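Local coordinates for Lmo2051 protein (PDB 3I18), which supplies the PDZ domain of a predicted membrane-bound serine protease of the S16 (Lon) family, which probably hydrolyses proteins with the help of ATP, at residues 7-12 against 28-33; 54-59 against 71-76. One frame throughout, in Å; residues are numbered along the deposited sequence.

Interaction 1: residues 7-12 against 28-33. Unlike the reference sequence in segment 7-12: Met12 (reference Leu).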
ATOM      1  N   ASP A   7      11.976  -6.996   1.166  1.00 20.73           N
ATOM      2  CA  ASP A   7      10.918  -7.608   0.371  1.00 22.66           C
ATOM      3  C   ASP A   7       9.768  -6.665   0.030  1.00 19.80           C
ATOM      4  O   ASP A   7       9.104  -6.839  -0.991  1.00 27.48           O
ATOM      5  CB  ASP A   7      10.362  -8.835   1.096  1.00 30.80           C
ATOM      6  CG  ASP A   7      11.443  -9.827   1.480  1.00 42.98           C
ATOM      7  OD1 ASP A   7      12.250 -10.200   0.600  1.00 40.49           O
ATOM      8  OD2 ASP A   7      11.477 -10.235   2.660  1.00 44.69           O
ATOM      9  N   GLY A   8       9.536  -5.670   0.880  1.00 16.87           N
ATOM     10  CA  GLY A   8       8.451  -4.732   0.645  1.00 19.75           C
ATOM     11  C   GLY A   8       7.762  -4.344   1.941  1.00 22.74           C
ATOM     12  O   GLY A   8       8.385  -4.328   3.004  1.00 19.38           O
ATOM     13  N   VAL A   9       6.473  -4.032   1.861  1.00 14.83           N
ATOM     14  CA  VAL A   9       5.717  -3.641   3.046  1.00 12.79           C
ATOM     15  C   VAL A   9       4.604  -4.646   3.367  1.00  9.32           C
ATOM     16  O   VAL A   9       3.868  -5.071   2.480  1.00 14.05           O
ATOM     17  CB  VAL A   9       5.107  -2.223   2.863  1.00  7.98           C
ATOM     18  CG1 VAL A   9       4.140  -2.208   1.686  1.00 15.67           C
ATOM     19  CG2 VAL A   9       4.397  -1.796   4.132  1.00 28.07           C
ATOM     20  N   TYR A  10       4.494  -5.036   4.636  1.00 13.20           N
ATOM     21  CA  TYR A  10       3.450  -5.976   5.048  1.00  9.23           C
ATOM     22  C   TYR A  10       2.238  -5.214   5.564  1.00 14.57           C
ATOM     23  O   TYR A  10       2.363  -4.327   6.411  1.00 17.09           O
ATOM     24  CB  TYR A  10       3.960  -6.919   6.143  1.00 19.01           C
ATOM     25  CG  TYR A  10       4.998  -7.907   5.667  1.00 19.35           C
ATOM     26  CD1 TYR A  10       6.345  -7.555   5.597  1.00 27.06           C
ATOM     27  CD2 TYR A  10       4.630  -9.189   5.256  1.00 28.95           C
ATOM     28  CE1 TYR A  10       7.299  -8.454   5.126  1.00 26.42           C
ATOM     29  CE2 TYR A  10       5.575 -10.095   4.780  1.00 23.51           C
ATOM     30  CZ  TYR A  10       6.903  -9.721   4.719  1.00 32.76           C
ATOM     31  OH  TYR A  10       7.837 -10.610   4.238  1.00 34.89           O
ATOM     32  N   VAL A  11       1.066  -5.562   5.045  1.00 10.37           N
ATOM     33  CA  VAL A  11      -0.182  -4.918   5.442  1.00 12.00           C
ATOM     34  C   VAL A  11      -0.625  -5.453   6.804  1.00 15.83           C
ATOM     35  O   VAL A  11      -0.628  -6.661   7.030  1.00 17.12           O
ATOM     36  CB  VAL A  11      -1.298  -5.198   4.408  1.00 15.47           C
ATOM     37  CG1 VAL A  11      -2.606  -4.567   4.859  1.00 18.98           C
ATOM     38  CG2 VAL A  11      -0.888  -4.652   3.049  1.00 11.03           C
HETATM   39  N   MSE A  12      -1.004  -4.559   7.711  1.00 20.94           N
HETATM   40  CA  MSE A  12      -1.426  -4.987   9.040  1.00 24.38           C
HETATM   41  C   MSE A  12      -2.911  -4.808   9.277  1.00 23.29           C
HETATM   42  O   MSE A  12      -3.496  -5.471  10.132  1.00 30.48           O
HETATM   43  CB  MSE A  12      -0.647  -4.230  10.114  1.00 31.28           C
HETATM   44  CG  MSE A  12      -1.093  -4.552  11.526  1.00 39.62           C
HETATM   45 SE   MSE A  12       0.187  -3.970  12.795  1.00 49.56          SE
HETATM   46  CE  MSE A  12      -0.113  -2.064  12.660  1.00 45.78           C
ATOM     47  N   ASP A  28      -0.879  -9.508   3.742  1.00 12.81           N
ATOM     48  CA  ASP A  28      -0.342  -9.434   2.389  1.00 10.23           C
ATOM     49  C   ASP A  28       0.937  -8.612   2.342  1.00 12.53           C
ATOM     50  O   ASP A  28       1.132  -7.678   3.127  1.00 14.75           O
ATOM     51  CB  ASP A  28      -1.369  -8.820   1.428  1.00 11.42           C
ATOM     52  CG  ASP A  28      -2.588  -9.699   1.227  1.00 11.66           C
ATOM     53  OD1 ASP A  28      -2.574 -10.865   1.671  1.00 14.43           O
ATOM     54  OD2 ASP A  28      -3.567  -9.226   0.618  1.00 12.60           O
ATOM     55  N   LEU A  29       1.819  -8.977   1.421  1.00  7.65           N
ATOM     56  CA  LEU A  29       3.076  -8.265   1.245  1.00  9.70           C
ATOM     57  C   LEU A  29       3.010  -7.506  -0.069  1.00 10.98           C
ATOM     58  O   LEU A  29       2.793  -8.099  -1.125  1.00 11.96           O
ATOM     59  CB  LEU A  29       4.251  -9.248   1.199  1.00 14.37           C
ATOM     60  CG  LEU A  29       5.605  -8.673   0.778  1.00 19.67           C
ATOM     61  CD1 LEU A  29       6.115  -7.678   1.805  1.00 16.62           C
ATOM     62  CD2 LEU A  29       6.606  -9.814   0.609  1.00 24.32           C
ATOM     63  N   ILE A  30       3.184  -6.191   0.001  1.00  9.65           N
ATOM     64  CA  ILE A  30       3.167  -5.365  -1.204  1.00 10.22           C
ATOM     65  C   ILE A  30       4.614  -5.218  -1.659  1.00  5.70           C
ATOM     66  O   ILE A  30       5.459  -4.730  -0.907  1.00  9.64           O
ATOM     67  CB  ILE A  30       2.576  -3.975  -0.925  1.00  3.95           C
ATOM     68  CG1 ILE A  30       1.098  -4.111  -0.532  1.00  4.58           C
ATOM     69  CG2 ILE A  30       2.732  -3.100  -2.153  1.00  7.02           C
ATOM     70  CD1 ILE A  30       0.437  -2.777  -0.144  1.00  4.04           C
ATOM     71  N   THR A  31       4.894  -5.641  -2.889  1.00  9.57           N
ATOM     72  CA  THR A  31       6.247  -5.601  -3.431  1.00  9.84           C
ATOM     73  C   THR A  31       6.540  -4.468  -4.404  1.00  8.39           C
ATOM     74  O   THR A  31       7.684  -4.043  -4.528  1.00  8.69           O
ATOM     75  CB  THR A  31       6.586  -6.939  -4.121  1.00  7.24           C
ATOM     76  OG1 THR A  31       5.628  -7.204  -5.156  1.00 13.90           O
ATOM     77  CG2 THR A  31       6.546  -8.074  -3.113  1.00 14.38           C
ATOM     78  N   GLU A  32       5.515  -3.978  -5.091  1.00  9.43           N
ATOM     79  CA  GLU A  32       5.698  -2.891  -6.042  1.00  6.13           C
ATOM     80  C   GLU A  32       4.441  -2.044  -6.133  1.00  9.81           C
ATOM     81  O   GLU A  32       3.327  -2.530  -5.931  1.00  9.59           O
ATOM     82  CB  GLU A  32       6.050  -3.432  -7.435  1.00  7.91           C
ATOM     83  CG  GLU A  32       7.410  -4.115  -7.526  1.00  8.67           C
ATOM     84  CD  GLU A  32       7.865  -4.357  -8.957  1.00 28.53           C
ATOM     85  OE1 GLU A  32       9.015  -4.815  -9.142  1.00 43.88           O
ATOM     86  OE2 GLU A  32       7.089  -4.097  -9.898  1.00 21.38           O
ATOM     87  N   ILE A  33       4.639  -0.763  -6.405  1.00  5.14           N
ATOM     88  CA  ILE A  33       3.538   0.170  -6.565  1.00  7.85           C
ATOM     89  C   ILE A  33       3.862   0.964  -7.834  1.00 18.29           C
ATOM     90  O   ILE A  33       4.954   1.519  -7.981  1.00 14.93           O
ATOM     91  CB  ILE A  33       3.392   1.088  -5.318  1.00  6.74           C
ATOM     92  CG1 ILE A  33       2.200   2.027  -5.501  1.00  9.14           C
ATOM     93  CG2 ILE A  33       4.678   1.872  -5.070  1.00  6.59           C
ATOM     94  CD1 ILE A  33       1.785   2.735  -4.216  1.00  8.00           C
TER
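The first two strands of the PDZ domain pair antiparallel here, with Val9 and Ile30 as a hydrogen-bonded pair and Tyr10 beside Leu29 as a non-hydrogen-bonded one. Val9 N reaches Ile30 O at 3.0 Å, and Ile30 N returns a bond of 2.8 Å to Val9 O. A third rung, Val11 N to Asp28 O at 2.9 Å, is almost straight, with an N-H...O angle of 175°. The two faces of the sheet carry different contacts. On one, the CD1 methyl of Leu29 sits over the centre of the Tyr10 ring, 3.6 Å from its centroid, in a CH-pi contact. Leu29 CG lies opposite its own backbone N (chi1 170°), and the branch beyond it sends CD1 to the ring face while CD2 touches Asp7 CB at 3.9 Å. On the other face Val9 and Ile30 run side by side, CG1 of Val9 only 3.5 Å from CB of Ile30. Val11 CG2 extends this patch to Ile30 CD1. Before the strand proper, Gly8 passes close to the partner, its CA donating a C-H...O contact to Ile30 O at 3.4 Å. Asp28 turns its carboxylate elsewhere, hydrogen-bonding to His25 N and His63 ND1. Strand 29-33 is flanked by 9-14 and 56-63, strand 9-14 pairs in turn with 83-89, and Ile30 packs on Phe44 of helix 41-49.

Interaction 2: residues 54-59 against 71-76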
ATOM      1  N   GLY A  54      -8.250   9.894  -5.540  1.00  8.27           N
ATOM      2  CA  GLY A  54      -8.927   9.597  -6.790  1.00  8.34           C
ATOM      3  C   GLY A  54      -8.024   8.959  -7.825  1.00 13.90           C
ATOM      4  O   GLY A  54      -8.504   8.374  -8.798  1.00 12.15           O
ATOM      5  N   ASP A  55      -6.714   9.085  -7.635  1.00 11.17           N
ATOM      6  CA  ASP A  55      -5.753   8.483  -8.561  1.00  9.02           C
ATOM      7  C   ASP A  55      -5.807   6.977  -8.389  1.00  9.06           C
ATOM      8  O   ASP A  55      -6.323   6.473  -7.397  1.00  6.81           O
ATOM      9  CB  ASP A  55      -4.326   8.957  -8.270  1.00 10.01           C
ATOM     10  CG  ASP A  55      -4.036  10.336  -8.829  1.00 11.51           C
ATOM     11  OD1 ASP A  55      -4.909  10.910  -9.519  1.00 12.55           O
ATOM     12  OD2 ASP A  55      -2.924  10.846  -8.577  1.00 14.37           O
ATOM     13  N   THR A  56      -5.256   6.267  -9.362  1.00  7.89           N
ATOM     14  CA  THR A  56      -5.235   4.818  -9.338  1.00  5.27           C
ATOM     15  C   THR A  56      -3.791   4.342  -9.254  1.00  5.67           C
ATOM     16  O   THR A  56      -2.932   4.829  -9.992  1.00  9.08           O
ATOM     17  CB  THR A  56      -5.865   4.244 -10.623  1.00 11.12           C
ATOM     18  OG1 THR A  56      -7.244   4.628 -10.690  1.00 11.00           O
ATOM     19  CG2 THR A  56      -5.749   2.734 -10.642  1.00 10.48           C
ATOM     20  N   VAL A  57      -3.510   3.417  -8.343  1.00  8.19           N
ATOM     21  CA  VAL A  57      -2.156   2.877  -8.228  1.00  6.66           C
ATOM     22  C   VAL A  57      -2.181   1.387  -8.532  1.00  3.93           C
ATOM     23  O   VAL A  57      -3.124   0.688  -8.160  1.00  4.79           O
ATOM     24  CB  VAL A  57      -1.548   3.080  -6.805  1.00  4.38           C
ATOM     25  CG1 VAL A  57      -1.317   4.562  -6.536  1.00  7.07           C
ATOM     26  CG2 VAL A  57      -2.453   2.483  -5.748  1.00  5.95           C
ATOM     27  N   LYS A  58      -1.153   0.903  -9.219  1.00  5.82           N
ATOM     28  CA  LYS A  58      -1.060  -0.515  -9.547  1.00  8.56           C
ATOM     29  C   LYS A  58      -0.295  -1.164  -8.414  1.00  7.67           C
ATOM     30  O   LYS A  58       0.822  -0.749  -8.104  1.00  7.50           O
ATOM     31  CB  LYS A  58      -0.307  -0.733 -10.867  1.00 10.61           C
ATOM     32  CG  LYS A  58      -0.153  -2.210 -11.239  1.00 10.57           C
ATOM     33  CD  LYS A  58       0.315  -2.407 -12.678  1.00 20.67           C
ATOM     34  CE  LYS A  58       1.691  -1.805 -12.912  1.00 29.79           C
ATOM     35  NZ  LYS A  58       2.175  -2.019 -14.314  1.00 17.85           N
ATOM     36  N   ILE A  59      -0.892  -2.176  -7.794  1.00  6.27           N
ATOM     37  CA  ILE A  59      -0.259  -2.846  -6.667  1.00  9.16           C
ATOM     38  C   ILE A  59       0.074  -4.307  -6.942  1.00  8.94           C
ATOM     39  O   ILE A  59      -0.799  -5.078  -7.347  1.00  9.57           O
ATOM     40  CB  ILE A  59      -1.170  -2.786  -5.402  1.00 11.23           C
ATOM     41  CG1 ILE A  59      -1.442  -1.334  -4.998  1.00  9.22           C
ATOM     42  CG2 ILE A  59      -0.505  -3.512  -4.242  1.00 14.22           C
ATOM     43  CD1 ILE A  59      -0.222  -0.585  -4.495  1.00 14.43           C
ATOM     44  N   ASP A  71      -5.417  -2.938  -9.361  1.00  8.73           N
ATOM     45  CA  ASP A  71      -5.434  -1.493  -9.249  1.00 10.03           C
ATOM     46  C   ASP A  71      -6.269  -1.111  -8.044  1.00 10.45           C
ATOM     47  O   ASP A  71      -7.280  -1.755  -7.742  1.00 10.63           O
ATOM     48  CB  ASP A  71      -6.050  -0.853 -10.495  1.00  6.90           C
ATOM     49  CG  ASP A  71      -5.146  -0.921 -11.695  1.00 16.14           C
ATOM     50  OD1 ASP A  71      -3.931  -0.669 -11.544  1.00 13.70           O
ATOM     51  OD2 ASP A  71      -5.656  -1.211 -12.802  1.00 20.88           O
ATOM     52  N   ILE A  72      -5.845  -0.061  -7.352  1.00  5.44           N
ATOM     53  CA  ILE A  72      -6.575   0.408  -6.187  1.00 10.36           C
ATOM     54  C   ILE A  72      -6.694   1.916  -6.295  1.00  8.24           C
ATOM     55  O   ILE A  72      -5.721   2.599  -6.589  1.00  6.42           O
ATOM     56  CB  ILE A  72      -5.848   0.023  -4.884  1.00 11.44           C
ATOM     57  CG1 ILE A  72      -5.682  -1.499  -4.828  1.00 10.31           C
ATOM     58  CG2 ILE A  72      -6.649   0.493  -3.674  1.00 10.99           C
ATOM     59  CD1 ILE A  72      -4.999  -1.994  -3.557  1.00 15.96           C
ATOM     60  N   LYS A  73      -7.902   2.428  -6.096  1.00  6.93           N
ATOM     61  CA  LYS A  73      -8.125   3.862  -6.164  1.00  6.86           C
ATOM     62  C   LYS A  73      -7.763   4.454  -4.812  1.00  7.03           C
ATOM     63  O   LYS A  73      -8.111   3.897  -3.764  1.00  7.67           O
ATOM     64  CB  LYS A  73      -9.589   4.160  -6.511  1.00 10.35           C
ATOM     65  CG  LYS A  73      -9.930   5.642  -6.633  1.00 14.20           C
ATOM     66  CD  LYS A  73     -11.154   5.856  -7.519  1.00 21.58           C
ATOM     67  CE  LYS A  73     -10.849   5.477  -8.965  1.00 15.24           C
ATOM     68  NZ  LYS A  73     -11.975   5.785  -9.897  1.00 31.57           N
ATOM     69  N   LEU A  74      -7.053   5.574  -4.835  1.00  7.39           N
ATOM     70  CA  LEU A  74      -6.640   6.235  -3.602  1.00  5.34           C
ATOM     71  C   LEU A  74      -7.806   7.020  -3.034  1.00  7.29           C
ATOM     72  O   LEU A  74      -8.609   7.582  -3.777  1.00  8.71           O
ATOM     73  CB  LEU A  74      -5.473   7.181  -3.876  1.00  4.94           C
ATOM     74  CG  LEU A  74      -4.180   6.515  -4.360  1.00  6.36           C
ATOM     75  CD1 LEU A  74      -3.102   7.567  -4.490  1.00  9.69           C
ATOM     76  CD2 LEU A  74      -3.755   5.445  -3.356  1.00  4.79           C
ATOM     77  N   THR A  75      -7.899   7.045  -1.712  1.00  7.40           N
ATOM     78  CA  THR A  75      -8.965   7.769  -1.036  1.00  5.74           C
ATOM     79  C   THR A  75      -8.289   8.733  -0.070  1.00  6.37           C
ATOM     80  O   THR A  75      -7.065   8.785  -0.009  1.00 10.79           O
ATOM     81  CB  THR A  75      -9.896   6.790  -0.273  1.00  7.66           C
ATOM     82  OG1 THR A  75     -11.034   7.502   0.231  1.00 10.20           O
ATOM     83  CG2 THR A  75      -9.149   6.122   0.871  1.00 12.21           C
ATOM     84  N   ALA A  76      -9.068   9.520   0.661  1.00  5.08           N
ATOM     85  CA  ALA A  76      -8.484  10.452   1.617  1.00  8.93           C
ATOM     86  C   ALA A  76      -8.275   9.688   2.921  1.00  7.90           C
ATOM     87  O   ALA A  76      -9.204   9.034   3.400  1.00 10.90           O
ATOM     88  CB  ALA A  76      -9.436  11.630   1.842  1.00  8.32           C
TER
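Val57 is turned with chi1 at -67°, which sets CG1 beside its backbone N and CG2 between that N and the carbonyl carbon, so that both methyls meet Leu74 of the facing strand. Leu74, with CG beside its own N (chi1 -64°), crosses Val57 at about a right angle: CD1 lies 4.0 Å from Val57 CG1, and CD2 approaches both methyls. These residues belong to the beta hairpin of strands 56-63 and 66-76 in the PDZ domain, near its open end. Val57 and Ile72 form the hydrogen-bonded pair: Val57 N to Ile72 O and Ile72 N to Val57 O are each 2.9 Å. On the same buried face Ile72 CD1 touches Ile59 CG1 at 3.9 Å, and Ile85 of strand 83-89 packs against Ile59, Ile72 and Leu74. The other face is polar. There Thr56 CG2 rests on Asp71 CB at 3.6 Å, while Asp71 OD1 lies alongside CB of Lys58; the ammonium group of Lys58 is too distant for a salt bridge. Beyond the regular pairing, Leu74 N bonds Asp55 O at 2.8 Å, and Asp55 OD2 accepts from Lys52 N. Gly54 N closes the ladder onto Leu74 O at 2.9 Å, but this donor lies 45° out of the carbonyl plane, farther than in the two Val57-Ile72 bonds. The Lys73 chain bends at chi3 and brings its CE to 3.7 Å from Gly54 O.

From the N terminus, interaction 1 closes first: pairing 7-12 with 28-33 shuts a 15-residue connection that contains no helix. The chain then runs through helix 41-49 before interaction 2 joins 54-59 to 71-76 across the hairpin turn. The two loops follow in series, neither nested nor crossed, with centres about 15 Å apart on opposite sides of the chain's centre. They meet because strands 29-33 and 56-63 are neighbours in one sheet: Ile33 CG1 packs on Ile59 CD1 at 3.7 Å. Strand 83-89, pairing with both 9-14 and 66-76, closes the PDZ sheet, whose first and last strands thus pair, and helix 41-49 packs against Ile33.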